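Side-chain contacts in Alpha/beta hydrolase (Legionella pneumophila subsp. pneumophila str. Philadelphia 1, PDB 4EZI), which probably acts as a lipase-like hydrolase of the alpha/beta-hydrolase fold, although its true substrate is unknown: residues A[41-46]-A[100-105]; A[62-67]-A[142-147]. All coordinates share one frame; numbering follows the deposited sequence. Where two conformers were deposited one is given.

How the interactions relate
Both contacts are buried, and both pack a helix against the antiparallel edge region of the central sheet, on neighbouring strands 41-51 and 57-67. They lie on opposite faces: interaction 1 brings in helix 99-108, interaction 2 helix 134-154, together giving the helix-sheet-helix sandwich of the alpha/beta-hydrolase fold. The strands join through probable backbone hydrogen bonds, such as Gln42 O to Met66 N at 2.9 Å, and Ala65 touches Leu43 from within the sheet. Interaction 1 is leucine on leucine, aliphatic carbons with one approach to a backbone carbonyl; interaction 2 is one long selenomethionine laid on the backbone of Gly62 and Leu63, its methyl against Val64. Neither has a hydrogen bond across its segments.

Interaction 1. Residues A[41-46]-A[100-105]; sequences LQLYKI and IYLAAY
Leu41 and Leu43 meet Leu102 without help from any ring; the flat groups sit behind the contact, on the strand and on the helix. On the strand, the ring of Tyr44 has Gln42 NE2 4.2 Å above one face, offset toward the rim, and it meets the ring of Tyr11 at a steep angle. That same NE2 donates to Leu43 O at 3.0 Å, from above the carbonyl plane, which ties the amide down along its own strand. On the helix, Ile100 CG2 lies over the centre of one face of the Tyr101 ring, which also stacks with Tyr79 while its hydroxyl bonds to His355.

Aliphatic carbons do the touching, methyl on methyl and methyl on methylene. Leu102 points from helix 99-108 to the sheet; with CG anti to its carbonyl carbon (chi1 -63°) and CD1 continuing the extended chain, CD1 becomes the leading atom. It meets Leu43 CD2 tip to tip at 3.9 Å. Leu41 instead passes at a slant across the root of Leu102, its CD1 3.9 Å from Leu102 CB and just as far from Leu102 O. This is helix-on-sheet packing: two leucines two places apart on strand 41-46 hold one helix residue, which Ala65 of the next strand and Asn94 also touch.

Tyr105 and Ile100 lean on Leu359 of helix 355-370, which packs alongside helix 99-108 on one face of the sheet, as the first and last helices of alpha/beta hydrolases do. With no polar pair across the segments, the contact probably rests on dispersion and on water excluded from three buried leucines.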
loop_
_atom_site.group_PDB
_atom_site.type_symbol
_atom_site.label_atom_id
_atom_site.label_comp_id
_atom_site.label_asym_id
_atom_site.label_seq_id
_atom_site.Cartn_x
_atom_site.Cartn_y
_atom_site.Cartn_z
ATOM N N LEU A 41 14.003 14.300 11.148
ATOM C CA LEU A 41 13.860 14.199 9.681
ATOM C C LEU A 41 13.554 15.554 9.070
ATOM O O LEU A 41 12.866 16.375 9.691
ATOM C CB LEU A 41 12.720 13.243 9.280
ATOM C CG LEU A 41 12.604 11.932 10.045
ATOM C CD1 LEU A 41 11.395 11.139 9.560
ATOM C CD2 LEU A 41 13.903 11.123 9.902
ATOM N N GLN A 42 14.018 15.774 7.835
ATOM C CA GLN A 42 13.531 16.849 6.974
ATOM C C GLN A 42 12.512 16.245 6.000
ATOM O O GLN A 42 12.763 15.196 5.386
ATOM C CB GLN A 42 14.680 17.485 6.202
ATOM C CG GLN A 42 14.253 18.498 5.098
ATOM C CD GLN A 42 13.624 19.781 5.599
ATOM O OE1 GLN A 42 14.206 20.473 6.424
ATOM N NE2 GLN A 42 12.432 20.129 5.066
ATOM N N LEU A 43 11.376 16.925 5.852
ATOM C CA LEU A 43 10.282 16.463 5.023
ATOM C C LEU A 43 10.123 17.299 3.761
ATOM O O LEU A 43 10.223 18.529 3.817
ATOM C CB LEU A 43 8.959 16.555 5.808
ATOM C CG LEU A 43 8.851 15.887 7.159
ATOM C CD1 LEU A 43 7.423 16.005 7.713
ATOM C CD2 LEU A 43 9.206 14.470 7.045
ATOM N N TYR A 44 9.782 16.606 2.668
ATOM C CA TYR A 44 9.453 17.220 1.392
ATOM C C TYR A 44 8.213 16.562 0.830
ATOM O O TYR A 44 8.087 15.327 0.860
ATOM C CB TYR A 44 10.579 17.030 0.386
ATOM C CG TYR A 44 11.830 17.809 0.723
ATOM C CD1 TYR A 44 11.939 19.149 0.391
ATOM C CD2 TYR A 44 12.893 17.206 1.363
ATOM C CE1 TYR A 44 13.082 19.879 0.679
ATOM C CE2 TYR A 44 14.044 17.946 1.689
ATOM C CZ TYR A 44 14.106 19.282 1.351
ATOM O OH TYR A 44 15.242 20.005 1.656
ATOM N N LYS A 45 7.309 17.371 0.283
ATOM C CA LYS A 45 6.253 16.862 -0.594
ATOM C C LYS A 45 6.715 17.043 -2.029
ATOM O O LYS A 45 7.159 18.150 -2.404
ATOM C CB LYS A 45 4.926 17.618 -0.358
ATOM C CG LYS A 45 3.851 17.319 -1.396
ATOM C CD LYS A 45 2.462 17.814 -0.942
ATOM C CE LYS A 45 2.298 19.272 -1.043
ATOM N NZ LYS A 45 2.271 19.574 -2.455
ATOM N N ILE A 46 6.639 15.970 -2.812
ATOM C CA ILE A 46 7.071 16.029 -4.190
ATOM C C ILE A 46 5.917 15.729 -5.137
ATOM O O ILE A 46 4.957 15.056 -4.789
ATOM C CB ILE A 46 8.281 15.088 -4.472
ATOM C CG1 ILE A 46 7.899 13.594 -4.513
ATOM C CG2 ILE A 46 9.410 15.299 -3.457
ATOM C CD1 ILE A 46 9.101 12.688 -4.922
ATOM N N ILE A 100 3.461 7.538 12.613
ATOM C CA ILE A 100 4.074 6.292 13.023
ATOM C C ILE A 100 5.024 5.729 11.961
ATOM O O ILE A 100 6.036 5.113 12.308
ATOM C CB ILE A 100 2.988 5.239 13.412
ATOM C CG1 ILE A 100 3.580 4.104 14.204
ATOM C CG2 ILE A 100 2.187 4.769 12.206
ATOM C CD1 ILE A 100 4.099 4.520 15.595
ATOM N N TYR A 101 4.712 5.928 10.689
ATOM C CA TYR A 101 5.555 5.425 9.602
ATOM C C TYR A 101 6.874 6.161 9.559
ATOM O O TYR A 101 7.936 5.553 9.459
ATOM C CB TYR A 101 4.826 5.476 8.248
ATOM C CG TYR A 101 3.455 4.881 8.359
ATOM C CD1 TYR A 101 3.295 3.525 8.474
ATOM C CD2 TYR A 101 2.329 5.679 8.433
ATOM C CE1 TYR A 101 2.024 2.939 8.698
ATOM C CE2 TYR A 101 1.078 5.138 8.659
ATOM C CZ TYR A 101 0.925 3.775 8.785
ATOM O OH TYR A 101 -0.331 3.266 9.017
ATOM N N LEU A 102 6.822 7.478 9.693
ATOM C CA LEU A 102 8.039 8.283 9.779
ATOM C C LEU A 102 8.874 7.934 11.016
ATOM O O LEU A 102 10.092 7.776 10.940
ATOM C CB LEU A 102 7.711 9.771 9.815
ATOM C CG LEU A 102 7.023 10.335 8.586
ATOM C CD1 LEU A 102 6.866 11.832 8.779
ATOM C CD2 LEU A 102 7.818 10.042 7.299
ATOM N N ALA A 103 8.195 7.778 12.146
ATOM C CA ALA A 103 8.868 7.522 13.400
ATOM C C ALA A 103 9.616 6.195 13.364
ATOM O O ALA A 103 10.764 6.094 13.795
ATOM C CB ALA A 103 7.879 7.589 14.550
ATOM N N ALA A 104 8.937 5.162 12.876
ATOM C CA ALA A 104 9.521 3.828 12.869
ATOM C C ALA A 104 10.643 3.702 11.838
ATOM O O ALA A 104 11.731 3.237 12.151
ATOM C CB ALA A 104 8.406 2.789 12.635
ATOM N N TYR A 105 10.357 4.092 10.603
ATOM C CA TYR A 105 11.297 3.888 9.509
ATOM C C TYR A 105 12.376 4.945 9.399
ATOM O O TYR A 105 13.476 4.641 8.925
ATOM C CB TYR A 105 10.544 3.799 8.181
ATOM C CG TYR A 105 9.771 2.523 7.977
ATOM C CD1 TYR A 105 10.429 1.318 7.847
ATOM C CD2 TYR A 105 8.374 2.509 7.881
ATOM C CE1 TYR A 105 9.739 0.127 7.648
ATOM C CE2 TYR A 105 7.665 1.329 7.689
ATOM C CZ TYR A 105 8.351 0.141 7.570
ATOM O OH TYR A 105 7.696 -1.056 7.330
#

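Interaction 2. Residues A[62-67]-A[142-147]; sequences GLVAMP and IDMLFA
The axes of strand 62-67 and helix 142-147 come within 9.7 Å, their N-to-C directions 41° apart, and Met144, modelled as selenomethionine, spans the gap to Gly62, Leu63 and Val64. Its CG stands opposite the backbone N (chi1 173°), and a bend at chi2 (75°) sends SE at the strand; the SE-CE bond then runs roughly along it. Gly62, nearly fully extended, offers bare backbone here: SE comes to 3.8 Å from Gly62 CA, where no side chain intervenes.

Beyond the selenium, CE settles on the backbone, 3.6 Å from Gly62 C and 3.3 Å from Leu63 O. Leu63 points to the other face of the sheet, where it touches Asn98. Val64 faces the helix and slides past Met144 in the opposite sense, bringing CG2 to 3.7 Å from CE; Ala148 and Leu151 of the same helix continue the packing on Val64. Tyr48 and Ile46 of strand 41-51 also touch Met144.

Helix 134-154 is thereby seated on the antiparallel part of the sheet, where Val64 and Met144 meet on one face. The close methyl-to-carbonyl approach may add a weak electrostatic attraction, but shape and dispersion probably supply most of the hold.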
loop_
_atom_site.group_PDB
_atom_site.type_symbol
_atom_site.label_atom_id
_atom_site.label_comp_id
_atom_site.label_asym_id
_atom_site.label_seq_id
_atom_site.Cartn_x
_atom_site.Cartn_y
_atom_site.Cartn_z
ATOM N N GLY A 62 3.663 12.638 -3.302
ATOM C CA GLY A 62 4.023 11.808 -2.183
ATOM C C GLY A 62 4.979 12.525 -1.267
ATOM O O GLY A 62 5.307 13.711 -1.500
ATOM N N LEU A 63 5.396 11.841 -0.208
ATOM C CA LEU A 63 6.262 12.367 0.825
ATOM C C LEU A 63 7.632 11.713 0.767
ATOM O O LEU A 63 7.747 10.499 0.601
ATOM C CB LEU A 63 5.656 12.069 2.193
ATOM C CG LEU A 63 6.280 12.796 3.393
ATOM C CD1 LEU A 63 5.982 14.302 3.360
ATOM C CD2 LEU A 63 5.784 12.189 4.687
ATOM N N VAL A 64 8.672 12.525 0.970
ATOM C CA VAL A 64 10.023 12.028 1.200
ATOM C C VAL A 64 10.529 12.595 2.528
ATOM O O VAL A 64 10.439 13.796 2.778
ATOM C CB VAL A 64 11.003 12.432 0.078
ATOM C CG1 VAL A 64 12.389 11.867 0.354
ATOM C CG2 VAL A 64 10.471 11.983 -1.269
ATOM N N ALA A 65 11.057 11.738 3.390
ATOM C CA ALA A 65 11.576 12.119 4.697
ATOM C C ALA A 65 13.014 11.652 4.826
ATOM O O ALA A 65 13.300 10.474 4.645
ATOM C CB ALA A 65 10.730 11.515 5.801
HETATM N N MSE A 66 13.913 12.599 5.103
HETATM C CA MSE A 66 15.357 12.376 5.109
HETATM C C MSE A 66 15.914 12.575 6.523
HETATM O O MSE A 66 15.904 13.705 7.031
HETATM C CB MSE A 66 16.064 13.357 4.155
HETATM C CG MSE A 66 15.739 13.104 2.703
HETATM SE SE MSE A 66 16.415 14.528 1.552
HETATM C CE MSE A 66 15.861 13.853 -0.186
ATOM N N PRO A 67 16.454 11.508 7.134
ATOM C CA PRO A 67 17.194 11.691 8.393
ATOM C C PRO A 67 18.293 12.742 8.257
ATOM O O PRO A 67 19.070 12.733 7.304
ATOM C CB PRO A 67 17.779 10.303 8.653
ATOM C CG PRO A 67 16.834 9.350 7.997
ATOM C CD PRO A 67 16.340 10.081 6.775
ATOM N N ILE A 142 6.805 2.895 -8.243
ATOM C CA ILE A 142 8.169 2.904 -8.802
ATOM C C ILE A 142 8.593 4.315 -9.214
ATOM O O ILE A 142 9.706 4.766 -8.931
ATOM C CB ILE A 142 8.292 1.926 -9.972
ATOM C CG1 ILE A 142 8.165 0.499 -9.447
ATOM C CG2 ILE A 142 9.608 2.172 -10.724
ATOM C CD1 ILE A 142 8.065 -0.571 -10.538
ATOM N N ASP A 143 7.692 5.011 -9.893
ATOM C CA ASP A 143 8.019 6.366 -10.352
ATOM C C ASP A 143 8.248 7.326 -9.177
ATOM O O ASP A 143 9.107 8.199 -9.254
ATOM C CB ASP A 143 6.958 6.876 -11.314
ATOM C CG ASP A 143 6.980 6.127 -12.653
ATOM O OD1 ASP A 143 8.031 5.537 -12.991
ATOM O OD2 ASP A 143 5.945 6.172 -13.370
HETATM N N MSE A 144 7.489 7.146 -8.098
HETATM C CA MSE A 144 7.733 7.904 -6.861
HETATM C C MSE A 144 9.149 7.652 -6.335
HETATM O O MSE A 144 9.858 8.570 -5.960
HETATM C CB MSE A 144 6.693 7.516 -5.808
HETATM C CG MSE A 144 6.945 8.119 -4.438
HETATM SE SE MSE A 144 6.494 9.983 -4.347
HETATM C CE MSE A 144 7.438 10.335 -2.706
ATOM N N LEU A 145 9.563 6.397 -6.317
ATOM C CA LEU A 145 10.886 6.030 -5.842
ATOM C C LEU A 145 11.955 6.712 -6.678
ATOM O O LEU A 145 12.906 7.300 -6.135
ATOM C CB LEU A 145 11.044 4.505 -5.846
ATOM C CG LEU A 145 12.447 3.986 -5.524
ATOM C CD1 LEU A 145 12.900 4.386 -4.121
ATOM C CD2 LEU A 145 12.475 2.462 -5.747
ATOM N N PHE A 146 11.823 6.647 -7.997
ATOM C CA PHE A 146 12.815 7.279 -8.868
ATOM C C PHE A 146 12.859 8.786 -8.643
ATOM O O PHE A 146 13.934 9.394 -8.605
ATOM C CB PHE A 146 12.540 6.974 -10.338
ATOM C CG PHE A 146 12.714 5.528 -10.708
ATOM C CD1 PHE A 146 13.562 4.700 -10.003
ATOM C CD2 PHE A 146 12.033 4.999 -11.780
ATOM C CE1 PHE A 146 13.712 3.365 -10.365
ATOM C CE2 PHE A 146 12.189 3.685 -12.150
ATOM C CZ PHE A 146 13.021 2.870 -11.450
ATOM N N ALA A 147 11.687 9.402 -8.519
ATOM C CA ALA A 147 11.629 10.852 -8.258
ATOM C C ALA A 147 12.279 11.210 -6.927
ATOM O O ALA A 147 12.955 12.246 -6.840
ATOM C CB ALA A 147 10.167 11.329 -8.308
#